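Long-range contacts in Lin0012 protein (Listeria innocua, PDB 3K17), which probably phosphorylates phosphomevalonate at the expense of ATP in the mevalonate route to isopentenyl diphosphate, as a member of the GHMP kinase family: residues I173-F178 and L203-L208; I139-K144 and C167-W172; S26-I31 and R250-M255. All coordinates share one frame; numbering follows the deposited sequence.

Contact 1: residues I173-F178 and L203-L208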
ATOM      1  N   ILE A 173     -28.321 -10.234  37.488  1.00 17.21           N
ATOM      2  CA  ILE A 173     -28.599 -11.399  36.655  1.00 16.64           C
ATOM      3  C   ILE A 173     -27.569 -12.513  36.743  1.00 17.94           C
ATOM      4  O   ILE A 173     -26.411 -12.306  37.125  1.00 15.81           O
ATOM      5  CB  ILE A 173     -28.686 -11.037  35.148  1.00 16.40           C
ATOM      6  CG1 ILE A 173     -27.335 -10.494  34.670  1.00 16.11           C
ATOM      7  CG2 ILE A 173     -29.794 -10.022  34.906  1.00 16.00           C
ATOM      8  CD1 ILE A 173     -27.190 -10.399  33.148  1.00 12.84           C
ATOM      9  N   ALA A 174     -28.024 -13.704  36.372  1.00 17.85           N
ATOM     10  CA  ALA A 174     -27.180 -14.872  36.281  1.00 17.53           C
ATOM     11  C   ALA A 174     -27.145 -15.019  34.761  1.00 19.35           C
ATOM     12  O   ALA A 174     -28.179 -15.261  34.129  1.00 20.32           O
ATOM     13  CB  ALA A 174     -27.845 -16.074  36.918  1.00 19.27           C
ATOM     14  N   TYR A 175     -25.970 -14.837  34.170  1.00 21.04           N
ATOM     15  CA  TYR A 175     -25.835 -14.936  32.719  1.00 18.21           C
ATOM     16  C   TYR A 175     -25.124 -16.212  32.302  1.00 18.65           C
ATOM     17  O   TYR A 175     -24.027 -16.505  32.783  1.00 20.52           O
ATOM     18  CB  TYR A 175     -25.041 -13.741  32.184  1.00 15.85           C
ATOM     19  CG  TYR A 175     -24.748 -13.843  30.704  1.00 18.08           C
ATOM     20  CD1 TYR A 175     -25.752 -13.635  29.764  1.00 14.48           C
ATOM     21  CD2 TYR A 175     -23.473 -14.187  30.244  1.00 16.47           C
ATOM     22  CE1 TYR A 175     -25.501 -13.767  28.397  1.00 19.69           C
ATOM     23  CE2 TYR A 175     -23.215 -14.322  28.876  1.00 18.53           C
ATOM     24  CZ  TYR A 175     -24.233 -14.110  27.959  1.00 17.38           C
ATOM     25  OH  TYR A 175     -23.989 -14.238  26.608  1.00 16.14           O
ATOM     26  N   THR A 176     -25.743 -16.971  31.406  1.00 18.33           N
ATOM     27  CA  THR A 176     -25.137 -18.197  30.915  1.00 19.59           C
ATOM     28  C   THR A 176     -24.842 -18.047  29.428  1.00 20.41           C
ATOM     29  O   THR A 176     -25.748 -17.975  28.594  1.00 22.72           O
ATOM     30  CB  THR A 176     -26.051 -19.411  31.147  1.00 21.30           C
ATOM     31  OG1 THR A 176     -26.314 -19.536  32.548  1.00 19.06           O
ATOM     32  CG2 THR A 176     -25.382 -20.683  30.640  1.00 19.43           C
ATOM     33  N   THR A 177     -23.554 -18.014  29.120  1.00 22.84           N
ATOM     34  CA  THR A 177     -23.054 -17.824  27.767  1.00 22.48           C
ATOM     35  C   THR A 177     -23.603 -18.778  26.717  1.00 23.65           C
ATOM     36  O   THR A 177     -23.617 -19.991  26.908  1.00 25.08           O
ATOM     37  CB  THR A 177     -21.514 -17.912  27.761  1.00 21.37           C
ATOM     38  OG1 THR A 177     -20.993 -17.103  28.826  1.00 20.01           O
ATOM     39  CG2 THR A 177     -20.952 -17.424  26.422  1.00 20.95           C
ATOM     40  N   PHE A 178     -24.042 -18.208  25.598  1.00 21.78           N
ATOM     41  CA  PHE A 178     -24.579 -18.983  24.490  1.00 21.36           C
ATOM     42  C   PHE A 178     -23.450 -19.776  23.842  1.00 20.95           C
ATOM     43  O   PHE A 178     -22.276 -19.559  24.147  1.00 22.66           O
ATOM     44  CB  PHE A 178     -25.222 -18.041  23.467  1.00 21.00           C
ATOM     45  CG  PHE A 178     -24.286 -16.973  22.950  1.00 20.77           C
ATOM     46  CD1 PHE A 178     -23.345 -17.264  21.967  1.00 21.52           C
ATOM     47  CD2 PHE A 178     -24.353 -15.677  23.448  1.00 18.88           C
ATOM     48  CE1 PHE A 178     -22.480 -16.269  21.482  1.00 23.24           C
ATOM     49  CE2 PHE A 178     -23.491 -14.677  22.973  1.00 22.53           C
ATOM     50  CZ  PHE A 178     -22.557 -14.975  21.991  1.00 22.49           C
ATOM     51  N   LEU A 203     -27.835 -20.389  25.900  1.00 23.46           N
ATOM     52  CA  LEU A 203     -28.102 -19.044  26.375  1.00 23.57           C
ATOM     53  C   LEU A 203     -29.189 -18.975  27.439  1.00 23.73           C
ATOM     54  O   LEU A 203     -30.266 -19.537  27.280  1.00 23.19           O
ATOM     55  CB  LEU A 203     -28.507 -18.143  25.209  1.00 22.23           C
ATOM     56  CG  LEU A 203     -28.873 -16.713  25.601  1.00 20.90           C
ATOM     57  CD1 LEU A 203     -27.625 -15.992  26.096  1.00 18.51           C
ATOM     58  CD2 LEU A 203     -29.484 -15.982  24.402  1.00 20.23           C
ATOM     59  N   GLN A 204     -28.896 -18.282  28.531  1.00 24.22           N
ATOM     60  CA  GLN A 204     -29.883 -18.092  29.581  1.00 23.48           C
ATOM     61  C   GLN A 204     -29.567 -16.826  30.347  1.00 20.66           C
ATOM     62  O   GLN A 204     -28.430 -16.595  30.754  1.00 20.83           O
ATOM     63  CB  GLN A 204     -29.931 -19.275  30.553  1.00 25.90           C
ATOM     64  CG  GLN A 204     -31.184 -19.235  31.429  1.00 33.36           C
ATOM     65  CD  GLN A 204     -31.224 -20.318  32.496  1.00 36.43           C
ATOM     66  OE1 GLN A 204     -31.063 -21.503  32.203  1.00 40.82           O
ATOM     67  NE2 GLN A 204     -31.451 -19.911  33.739  1.00 37.45           N
ATOM     68  N   ILE A 205     -30.582 -15.999  30.534  1.00 20.43           N
ATOM     69  CA  ILE A 205     -30.425 -14.758  31.262  1.00 21.62           C
ATOM     70  C   ILE A 205     -31.487 -14.744  32.351  1.00 22.92           C
ATOM     71  O   ILE A 205     -32.662 -14.518  32.084  1.00 25.41           O
ATOM     72  CB  ILE A 205     -30.598 -13.548  30.322  1.00 20.26           C
ATOM     73  CG1 ILE A 205     -29.670 -13.711  29.107  1.00 19.66           C
ATOM     74  CG2 ILE A 205     -30.285 -12.264  31.063  1.00 17.20           C
ATOM     75  CD1 ILE A 205     -29.781 -12.588  28.085  1.00 22.15           C
ATOM     76  N   GLU A 206     -31.057 -14.989  33.582  1.00 23.88           N
ATOM     77  CA  GLU A 206     -31.968 -15.037  34.713  1.00 24.08           C
ATOM     78  C   GLU A 206     -31.912 -13.814  35.613  1.00 25.02           C
ATOM     79  O   GLU A 206     -30.845 -13.443  36.105  1.00 23.90           O
ATOM     80  CB  GLU A 206     -31.673 -16.273  35.567  1.00 24.14           C
ATOM     81  CG  GLU A 206     -32.638 -16.439  36.730  1.00 25.98           C
ATOM     82  CD  GLU A 206     -32.216 -17.531  37.693  1.00 26.10           C
ATOM     83  OE1 GLU A 206     -31.332 -18.333  37.335  1.00 27.54           O
ATOM     84  OE2 GLU A 206     -32.778 -17.585  38.806  1.00 27.04           O
ATOM     85  N   THR A 207     -33.068 -13.199  35.839  1.00 25.21           N
ATOM     86  CA  THR A 207     -33.149 -12.046  36.717  1.00 26.69           C
ATOM     87  C   THR A 207     -33.036 -12.563  38.151  1.00 27.92           C
ATOM     88  O   THR A 207     -33.702 -13.532  38.516  1.00 26.30           O
ATOM     89  CB  THR A 207     -34.488 -11.309  36.535  1.00 29.45           C
ATOM     90  OG1 THR A 207     -34.502 -10.652  35.257  1.00 30.43           O
ATOM     91  CG2 THR A 207     -34.683 -10.275  37.632  1.00 31.08           C
ATOM     92  N   LEU A 208     -32.185 -11.923  38.948  1.00 26.78           N
ATOM     93  CA  LEU A 208     -31.966 -12.314  40.334  1.00 27.51           C
ATOM     94  C   LEU A 208     -32.412 -11.247  41.323  1.00 29.03           C
ATOM     95  O   LEU A 208     -32.668 -10.099  40.954  1.00 28.57           O
ATOM     96  CB  LEU A 208     -30.486 -12.604  40.580  1.00 27.40           C
ATOM     97  CG  LEU A 208     -29.842 -13.760  39.820  1.00 28.73           C
ATOM     98  CD1 LEU A 208     -28.333 -13.750  40.070  1.00 28.42           C
ATOM     99  CD2 LEU A 208     -30.455 -15.073  40.270  1.00 28.65           C
TER
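Tyr175 and Ile205 face each other across two antiparallel strands, and the way one is turned against the other shows how a beta pair sorts its side chains. As a non-hydrogen-bonded pair they stand on one face of the sheet with Ile173 and Thr207. The phenol ring is met at its rim: Ile205 CG1 lies near the ring plane, 4.0 Å from Tyr175 CD1. From the loop just before strand 204-208, Leu203 CD1 comes obliquely to the neighbouring Tyr175 CE1, 3.8 Å away. Tyr175 has CG anti to its own nitrogen (chi1 175°), which swings the ring toward Leu203, while its hydroxyl bonds to the carbonyl of Ser160. Further along, Ile173 and Ile205 run side by side, their CD1 and CG2 methyls 4.2 Å apart. The other face carries Ala174 opposite Glu206 and Thr176 opposite Gln204. Leu208 reaches back over this face, its CD1 3.9 Å from Ala174 CB; Glu206 runs out extended, and its OE2 bonds to His263. Four backbone bonds fix this register. Glu206 N to Ala174 O is nearly straight (174° at the hydrogen), whereas Gln204 N to Thr176 O stretches to 3.2 Å, where the pairing gives way to loop. There Phe178 CB touches Leu203 CB at 3.7 Å, and Leu203 CD1 comes to the edge of the phenylalanine ring. Strand 172-176 thus runs between strands 204-208 and 29-35, with backbone bonds from Ile173 to Leu32 and from Tyr175 to Ala30. Helices 162-169 and 141-156 pack on the Tyr175 face, Ala165 touching Ile173, Tyr175 and Ile205.

Contact 2: residues I139-K144 and C167-W172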
ATOM      1  N   ILE A 139     -40.595  -5.409  19.460  1.00 29.53           N
ATOM      2  CA  ILE A 139     -39.562  -6.442  19.536  1.00 28.06           C
ATOM      3  C   ILE A 139     -39.268  -6.873  20.971  1.00 26.20           C
ATOM      4  O   ILE A 139     -39.319  -6.068  21.894  1.00 27.00           O
ATOM      5  CB  ILE A 139     -38.246  -5.969  18.863  1.00 27.81           C
ATOM      6  CG1 ILE A 139     -37.314  -7.164  18.658  1.00 27.31           C
ATOM      7  CG2 ILE A 139     -37.578  -4.887  19.712  1.00 28.90           C
ATOM      8  CD1 ILE A 139     -35.990  -6.812  17.996  1.00 30.14           C
ATOM      9  N   SER A 140     -38.958  -8.151  21.151  1.00 24.07           N
ATOM     10  CA  SER A 140     -38.678  -8.685  22.480  1.00 24.64           C
ATOM     11  C   SER A 140     -37.301  -8.278  22.983  1.00 25.68           C
ATOM     12  O   SER A 140     -36.399  -7.986  22.192  1.00 22.73           O
ATOM     13  CB  SER A 140     -38.749 -10.207  22.464  1.00 22.40           C
ATOM     14  OG  SER A 140     -37.697 -10.740  21.683  1.00 24.23           O
HETATM   15  N   MSE A 141     -37.136  -8.278  24.302  1.00 26.42           N
HETATM   16  CA  MSE A 141     -35.850  -7.913  24.880  1.00 27.64           C
HETATM   17  C   MSE A 141     -34.782  -8.934  24.509  1.00 26.53           C
HETATM   18  O   MSE A 141     -33.611  -8.587  24.342  1.00 24.54           O
HETATM   19  CB  MSE A 141     -35.934  -7.816  26.401  1.00 30.10           C
HETATM   20  CG  MSE A 141     -34.638  -7.303  27.020  1.00 33.64           C
HETATM   21 SE   MSE A 141     -34.795  -6.944  28.895  1.00 43.44          SE
HETATM   22  CE  MSE A 141     -36.205  -5.613  28.802  1.00 35.90           C
ATOM     23  N   LEU A 142     -35.186 -10.196  24.379  1.00 23.92           N
ATOM     24  CA  LEU A 142     -34.235 -11.244  24.032  1.00 23.56           C
ATOM     25  C   LEU A 142     -33.709 -11.070  22.609  1.00 22.69           C
ATOM     26  O   LEU A 142     -32.542 -11.346  22.338  1.00 24.57           O
ATOM     27  CB  LEU A 142     -34.873 -12.624  24.184  1.00 23.61           C
ATOM     28  CG  LEU A 142     -34.029 -13.800  23.694  1.00 24.63           C
ATOM     29  CD1 LEU A 142     -32.679 -13.809  24.414  1.00 23.88           C
ATOM     30  CD2 LEU A 142     -34.787 -15.108  23.941  1.00 24.84           C
ATOM     31  N   LYS A 143     -34.566 -10.627  21.698  1.00 21.44           N
ATOM     32  CA  LYS A 143     -34.123 -10.415  20.329  1.00 23.30           C
ATOM     33  C   LYS A 143     -33.155  -9.223  20.311  1.00 20.63           C
ATOM     34  O   LYS A 143     -32.167  -9.232  19.579  1.00 22.98           O
ATOM     35  CB  LYS A 143     -35.314 -10.158  19.398  1.00 21.76           C
ATOM     36  CG  LYS A 143     -36.198 -11.383  19.161  1.00 25.89           C
ATOM     37  CD  LYS A 143     -37.318 -11.079  18.161  1.00 26.72           C
ATOM     38  CE  LYS A 143     -38.310 -12.238  18.019  1.00 29.35           C
ATOM     39  NZ  LYS A 143     -37.729 -13.437  17.351  1.00 29.52           N
ATOM     40  N   LYS A 144     -33.432  -8.208  21.123  1.00 18.71           N
ATOM     41  CA  LYS A 144     -32.548  -7.046  21.191  1.00 20.30           C
ATOM     42  C   LYS A 144     -31.192  -7.474  21.755  1.00 20.47           C
ATOM     43  O   LYS A 144     -30.147  -6.996  21.315  1.00 20.39           O
ATOM     44  CB  LYS A 144     -33.179  -5.943  22.046  1.00 20.96           C
ATOM     45  CG  LYS A 144     -34.470  -5.402  21.437  1.00 20.37           C
ATOM     46  CD  LYS A 144     -34.939  -4.099  22.065  1.00 21.80           C
ATOM     47  CE  LYS A 144     -35.448  -4.299  23.485  1.00 25.82           C
ATOM     48  NZ  LYS A 144     -35.933  -3.017  24.061  1.00 28.64           N
ATOM     49  N   CYS A 167     -26.225  -4.821  30.782  1.00 14.94           N
ATOM     50  CA  CYS A 167     -26.623  -3.472  30.371  1.00 14.28           C
ATOM     51  C   CYS A 167     -28.051  -3.459  29.811  1.00 15.15           C
ATOM     52  O   CYS A 167     -28.818  -2.526  30.050  1.00 15.95           O
ATOM     53  CB  CYS A 167     -25.652  -2.933  29.314  1.00 12.98           C
ATOM     54  SG  CYS A 167     -23.973  -2.693  29.959  1.00 16.00           S
HETATM   55  N   MSE A 168     -28.398  -4.508  29.078  1.00 15.76           N
HETATM   56  CA  MSE A 168     -29.725  -4.633  28.472  1.00 18.61           C
HETATM   57  C   MSE A 168     -30.841  -4.909  29.494  1.00 18.23           C
HETATM   58  O   MSE A 168     -31.889  -4.264  29.467  1.00 18.42           O
HETATM   59  CB  MSE A 168     -29.692  -5.754  27.431  1.00 21.40           C
HETATM   60  CG  MSE A 168     -31.021  -6.080  26.769  1.00 28.51           C
HETATM   61 SE   MSE A 168     -31.610  -4.677  25.588  1.00 44.19          SE
HETATM   62  CE  MSE A 168     -30.418  -5.062  24.089  1.00 33.33           C
ATOM     63  N   TYR A 169     -30.595  -5.856  30.394  1.00 17.63           N
ATOM     64  CA  TYR A 169     -31.584  -6.273  31.394  1.00 20.18           C
ATOM     65  C   TYR A 169     -31.652  -5.459  32.680  1.00 20.38           C
ATOM     66  O   TYR A 169     -32.702  -5.405  33.320  1.00 20.66           O
ATOM     67  CB  TYR A 169     -31.367  -7.750  31.758  1.00 18.17           C
ATOM     68  CG  TYR A 169     -31.835  -8.710  30.693  1.00 21.34           C
ATOM     69  CD1 TYR A 169     -31.267  -8.702  29.421  1.00 22.92           C
ATOM     70  CD2 TYR A 169     -32.889  -9.590  30.939  1.00 22.90           C
ATOM     71  CE1 TYR A 169     -31.742  -9.539  28.415  1.00 24.06           C
ATOM     72  CE2 TYR A 169     -33.370 -10.432  29.943  1.00 22.73           C
ATOM     73  CZ  TYR A 169     -32.798 -10.401  28.686  1.00 24.62           C
ATOM     74  OH  TYR A 169     -33.294 -11.210  27.690  1.00 24.55           O
ATOM     75  N   GLY A 170     -30.549  -4.820  33.059  1.00 18.81           N
ATOM     76  CA  GLY A 170     -30.548  -4.056  34.297  1.00 15.79           C
ATOM     77  C   GLY A 170     -30.591  -5.004  35.490  1.00 15.31           C
ATOM     78  O   GLY A 170     -30.503  -6.224  35.330  1.00 13.83           O
ATOM     79  N   GLY A 171     -30.713  -4.445  36.688  1.00 17.06           N
ATOM     80  CA  GLY A 171     -30.761  -5.258  37.891  1.00 15.85           C
ATOM     81  C   GLY A 171     -29.616  -6.241  38.046  1.00 18.98           C
ATOM     82  O   GLY A 171     -28.501  -6.003  37.570  1.00 16.37           O
ATOM     83  N   TRP A 172     -29.902  -7.348  38.730  1.00 17.02           N
ATOM     84  CA  TRP A 172     -28.936  -8.405  38.973  1.00 17.09           C
ATOM     85  C   TRP A 172     -29.310  -9.611  38.123  1.00 19.41           C
ATOM     86  O   TRP A 172     -30.487  -9.981  38.056  1.00 17.77           O
ATOM     87  CB  TRP A 172     -28.953  -8.820  40.453  1.00 17.87           C
ATOM     88  CG  TRP A 172     -28.444  -7.774  41.408  1.00 17.12           C
ATOM     89  CD1 TRP A 172     -29.046  -6.590  41.731  1.00 17.37           C
ATOM     90  CD2 TRP A 172     -27.199  -7.798  42.116  1.00 15.31           C
ATOM     91  NE1 TRP A 172     -28.249  -5.873  42.591  1.00 16.87           N
ATOM     92  CE2 TRP A 172     -27.108  -6.591  42.843  1.00 17.22           C
ATOM     93  CE3 TRP A 172     -26.147  -8.723  42.202  1.00 18.14           C
ATOM     94  CZ2 TRP A 172     -26.004  -6.280  43.645  1.00 16.75           C
ATOM     95  CZ3 TRP A 172     -25.047  -8.414  43.002  1.00 16.81           C
ATOM     96  CH2 TRP A 172     -24.986  -7.201  43.711  1.00 16.50           C
TER
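A Met-aromatic contact joins the start of helix 141-156 to the last turn of helix 162-169: the selenium of the selenomethionine Met141 sits over one face of the Tyr169 ring. SE lies 3.7 Å from the ring centroid and only 4° off the normal, almost exactly above the centre. CG anti to the nitrogen (chi1 -174°) and an extended chi2 place SE there; the bend at chi3 turns only the CE methyl. Met141 CG too lies over the face, as a CH-pi partner. The same CG also meets CG of Met168 at 3.8 Å, the two side chains running antiparallel alongside one another. Both helices belong to the N-terminal domain of the GHMP kinase family, and each shows its end clearly. Ser140 is the N-cap of the first, its OG accepting from Lys143 N at 3.1 Å; Gly170, with positive phi, leads the chain out of the second. Met168, bent twice, curls its CE methyl against the opening turn, 3.4 Å from Lys144 O and 3.5 Å from Lys144 CB. The ammonium of Lys144 is held by Asn129 of helix 119-135. At the far end of the ring, Tyr169 OH comes within 3.8 Å of Leu142 CA.

Contact 3: residues S26-I31 and R250-M255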
ATOM      1  N   SER A  26     -18.552 -21.373  26.528  1.00 24.61           N
ATOM      2  CA  SER A  26     -19.958 -21.612  26.242  1.00 25.46           C
ATOM      3  C   SER A  26     -20.646 -22.333  27.396  1.00 26.06           C
ATOM      4  O   SER A  26     -20.048 -23.168  28.064  1.00 25.37           O
ATOM      5  CB  SER A  26     -20.101 -22.446  24.964  1.00 26.02           C
ATOM      6  OG  SER A  26     -19.501 -21.789  23.856  1.00 31.85           O
ATOM      7  N   GLY A  27     -21.906 -21.995  27.634  1.00 26.32           N
ATOM      8  CA  GLY A  27     -22.649 -22.650  28.697  1.00 26.26           C
ATOM      9  C   GLY A  27     -22.213 -22.336  30.115  1.00 25.56           C
ATOM     10  O   GLY A  27     -22.812 -22.836  31.066  1.00 24.69           O
ATOM     11  N   HIS A  28     -21.171 -21.526  30.279  1.00 25.39           N
ATOM     12  CA  HIS A  28     -20.730 -21.184  31.624  1.00 22.87           C
ATOM     13  C   HIS A  28     -21.509 -19.982  32.136  1.00 23.13           C
ATOM     14  O   HIS A  28     -22.010 -19.164  31.352  1.00 22.28           O
ATOM     15  CB  HIS A  28     -19.224 -20.932  31.652  1.00 24.84           C
ATOM     16  CG  HIS A  28     -18.411 -22.188  31.628  1.00 24.37           C
ATOM     17  ND1 HIS A  28     -18.438 -23.073  30.572  1.00 26.50           N
ATOM     18  CD2 HIS A  28     -17.554 -22.712  32.536  1.00 24.49           C
ATOM     19  CE1 HIS A  28     -17.630 -24.086  30.829  1.00 25.52           C
ATOM     20  NE2 HIS A  28     -17.082 -23.892  32.014  1.00 23.88           N
ATOM     21  N   THR A  29     -21.608 -19.867  33.454  1.00 22.27           N
ATOM     22  CA  THR A  29     -22.396 -18.799  34.044  1.00 23.25           C
ATOM     23  C   THR A  29     -21.663 -17.787  34.919  1.00 23.10           C
ATOM     24  O   THR A  29     -20.720 -18.123  35.642  1.00 24.31           O
ATOM     25  CB  THR A  29     -23.559 -19.403  34.876  1.00 21.96           C
ATOM     26  OG1 THR A  29     -24.286 -20.335  34.068  1.00 22.81           O
ATOM     27  CG2 THR A  29     -24.509 -18.317  35.338  1.00 21.54           C
ATOM     28  N   ALA A  30     -22.123 -16.543  34.849  1.00 20.74           N
ATOM     29  CA  ALA A  30     -21.564 -15.470  35.660  1.00 19.93           C
ATOM     30  C   ALA A  30     -22.702 -14.665  36.262  1.00 17.81           C
ATOM     31  O   ALA A  30     -23.822 -14.669  35.744  1.00 19.70           O
ATOM     32  CB  ALA A  30     -20.669 -14.554  34.815  1.00 19.25           C
ATOM     33  N   ILE A  31     -22.406 -13.983  37.362  1.00 17.44           N
ATOM     34  CA  ILE A  31     -23.373 -13.135  38.033  1.00 17.07           C
ATOM     35  C   ILE A  31     -22.944 -11.694  37.730  1.00 17.39           C
ATOM     36  O   ILE A  31     -21.758 -11.390  37.760  1.00 14.69           O
ATOM     37  CB  ILE A  31     -23.329 -13.322  39.561  1.00 19.39           C
ATOM     38  CG1 ILE A  31     -23.645 -14.778  39.930  1.00 22.06           C
ATOM     39  CG2 ILE A  31     -24.313 -12.350  40.228  1.00 17.38           C
ATOM     40  CD1 ILE A  31     -25.028 -15.233  39.503  1.00 24.32           C
ATOM     41  N   ARG A 250     -13.601 -25.713  38.970  1.00 30.28           N
ATOM     42  CA  ARG A 250     -13.696 -25.077  40.274  1.00 31.72           C
ATOM     43  C   ARG A 250     -14.692 -23.912  40.194  1.00 31.78           C
ATOM     44  O   ARG A 250     -15.525 -23.721  41.082  1.00 30.78           O
ATOM     45  CB  ARG A 250     -12.314 -24.568  40.682  1.00 34.76           C
ATOM     46  CG  ARG A 250     -12.216 -24.139  42.124  1.00 40.00           C
ATOM     47  CD  ARG A 250     -12.014 -25.329  43.051  1.00 41.44           C
ATOM     48  NE  ARG A 250     -12.394 -24.972  44.411  1.00 42.00           N
ATOM     49  CZ  ARG A 250     -13.651 -24.817  44.802  1.00 43.42           C
ATOM     50  NH1 ARG A 250     -14.639 -24.998  43.938  1.00 43.87           N
ATOM     51  NH2 ARG A 250     -13.923 -24.465  46.049  1.00 47.53           N
ATOM     52  N   ASN A 251     -14.602 -23.136  39.118  1.00 29.74           N
ATOM     53  CA  ASN A 251     -15.496 -22.002  38.926  1.00 29.63           C
ATOM     54  C   ASN A 251     -16.952 -22.442  38.876  1.00 27.92           C
ATOM     55  O   ASN A 251     -17.816 -21.815  39.479  1.00 26.60           O
ATOM     56  CB  ASN A 251     -15.136 -21.258  37.633  1.00 28.91           C
ATOM     57  CG  ASN A 251     -16.208 -20.264  37.214  1.00 31.84           C
ATOM     58  OD1 ASN A 251     -17.194 -20.624  36.550  1.00 32.26           O
ATOM     59  ND2 ASN A 251     -16.033 -19.009  37.612  1.00 27.71           N
ATOM     60  N   ASN A 252     -17.222 -23.527  38.158  1.00 28.30           N
ATOM     61  CA  ASN A 252     -18.587 -24.025  38.033  1.00 30.16           C
ATOM     62  C   ASN A 252     -19.194 -24.475  39.355  1.00 30.49           C
ATOM     63  O   ASN A 252     -20.402 -24.336  39.566  1.00 28.03           O
ATOM     64  CB  ASN A 252     -18.634 -25.156  37.011  1.00 31.72           C
ATOM     65  CG  ASN A 252     -18.229 -24.694  35.628  1.00 34.34           C
ATOM     66  OD1 ASN A 252     -18.736 -23.690  35.125  1.00 34.05           O
ATOM     67  ND2 ASN A 252     -17.315 -25.421  35.005  1.00 35.49           N
ATOM     68  N   GLU A 253     -18.358 -25.010  40.243  1.00 31.81           N
ATOM     69  CA  GLU A 253     -18.828 -25.451  41.554  1.00 32.64           C
ATOM     70  C   GLU A 253     -19.266 -24.205  42.328  1.00 31.14           C
ATOM     71  O   GLU A 253     -20.355 -24.156  42.895  1.00 28.50           O
ATOM     72  CB  GLU A 253     -17.703 -26.163  42.329  1.00 35.35           C
ATOM     73  CG  GLU A 253     -17.054 -27.334  41.598  1.00 40.45           C
ATOM     74  CD  GLU A 253     -16.020 -28.078  42.451  1.00 44.64           C
ATOM     75  OE1 GLU A 253     -15.062 -27.442  42.946  1.00 45.48           O
ATOM     76  OE2 GLU A 253     -16.163 -29.309  42.621  1.00 47.07           O
ATOM     77  N   ILE A 254     -18.406 -23.190  42.322  1.00 31.35           N
ATOM     78  CA  ILE A 254     -18.674 -21.939  43.025  1.00 28.91           C
ATOM     79  C   ILE A 254     -19.915 -21.209  42.504  1.00 28.35           C
ATOM     80  O   ILE A 254     -20.709 -20.683  43.291  1.00 25.15           O
ATOM     81  CB  ILE A 254     -17.444 -20.999  42.939  1.00 30.83           C
ATOM     82  CG1 ILE A 254     -16.233 -21.683  43.590  1.00 31.60           C
ATOM     83  CG2 ILE A 254     -17.741 -19.667  43.635  1.00 28.88           C
ATOM     84  CD1 ILE A 254     -14.932 -20.909  43.474  1.00 29.37           C
HETATM   85  N   MSE A 255     -20.079 -21.170  41.182  1.00 29.30           N
HETATM   86  CA  MSE A 255     -21.230 -20.496  40.580  1.00 30.11           C
HETATM   87  C   MSE A 255     -22.533 -21.127  41.050  1.00 29.86           C
HETATM   88  O   MSE A 255     -23.502 -20.431  41.359  1.00 29.62           O
HETATM   89  CB  MSE A 255     -21.155 -20.561  39.053  1.00 32.21           C
HETATM   90  CG  MSE A 255     -20.087 -19.674  38.449  1.00 38.07           C
HETATM   91 SE   MSE A 255     -20.231 -17.842  39.071  1.00 48.62          SE
HETATM   92  CE  MSE A 255     -18.668 -17.833  40.198  1.00 45.20           C
TER
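Strand 29-31 and helix segment 250-255 cross at 51° with their axes 9.0 Å apart, a helix-on-sheet packing in which a long helix of the C-terminal half lies against a strand of the large mixed sheet. The closest CA pair, Thr29 and Met255 at 6.9 Å, puts the helix close enough for its side chains to reach the strand backbone. Two of them do most of the work. Asn252 meets His28 at the loop leading into the strand. Their side chains cross at about a right angle, and ring and amide planes are turned 49° apart, so the groups neither stack nor lie coplanar. Asn252 OD1 approaches the ring obliquely and comes within 3.0 Å of His28 CD2. The ring's rotation is fixed from its other side, where His28 ND1 donates to Ser26 O at 3.0 Å, nearly straight, with the oxygen almost in the ring plane although the donor stands above the carbonyl plane. His28 also touches Leu248, one turn earlier on the helix. The hydroxyl of Thr29 turns instead to Thr176 of the neighbouring strand, within the sheet.

Deeper in, the selenomethionine Met255 is the buried member, packed also on Ala18 of strand 7-18 and on Asn277 of helix 267-288. Ile31 continues the same interface by packing on Ile258, Ile259 and Phe262 farther along the helix. With CG set beside its own nitrogen (chi1 -72°) and the chain bent again at chi2 and chi3, Met255 comes up to the oxygen end of the strand carbonyl: its CG lies 3.3 Å from Thr29 O and its SE 3.5 Å from that same oxygen.

In the fold
The three contacts differ in depth and chemistry. Contact 1 is partly buried within the large sheet, and its register rests on backbone hydrogen bonds. Contact 3, likewise partly buried, brings a helix onto that sheet through strand 29-35, but by side chains: a histidine-asparagine meeting and a selenomethionine at a strand carbonyl, with no clear hydrogen bond between its segments. The two contacts meet where the hydroxyls of Thr176 and Thr29 are hydrogen-bonded. Contact 2, at the surface, joins two helix ends by selenium, ring and methyl packing. It reaches contact 1 through Tyr169 on Ile205 and Leu142 on Leu203, whereas contacts 2 and 3 do not touch, their centres about 21 Å apart.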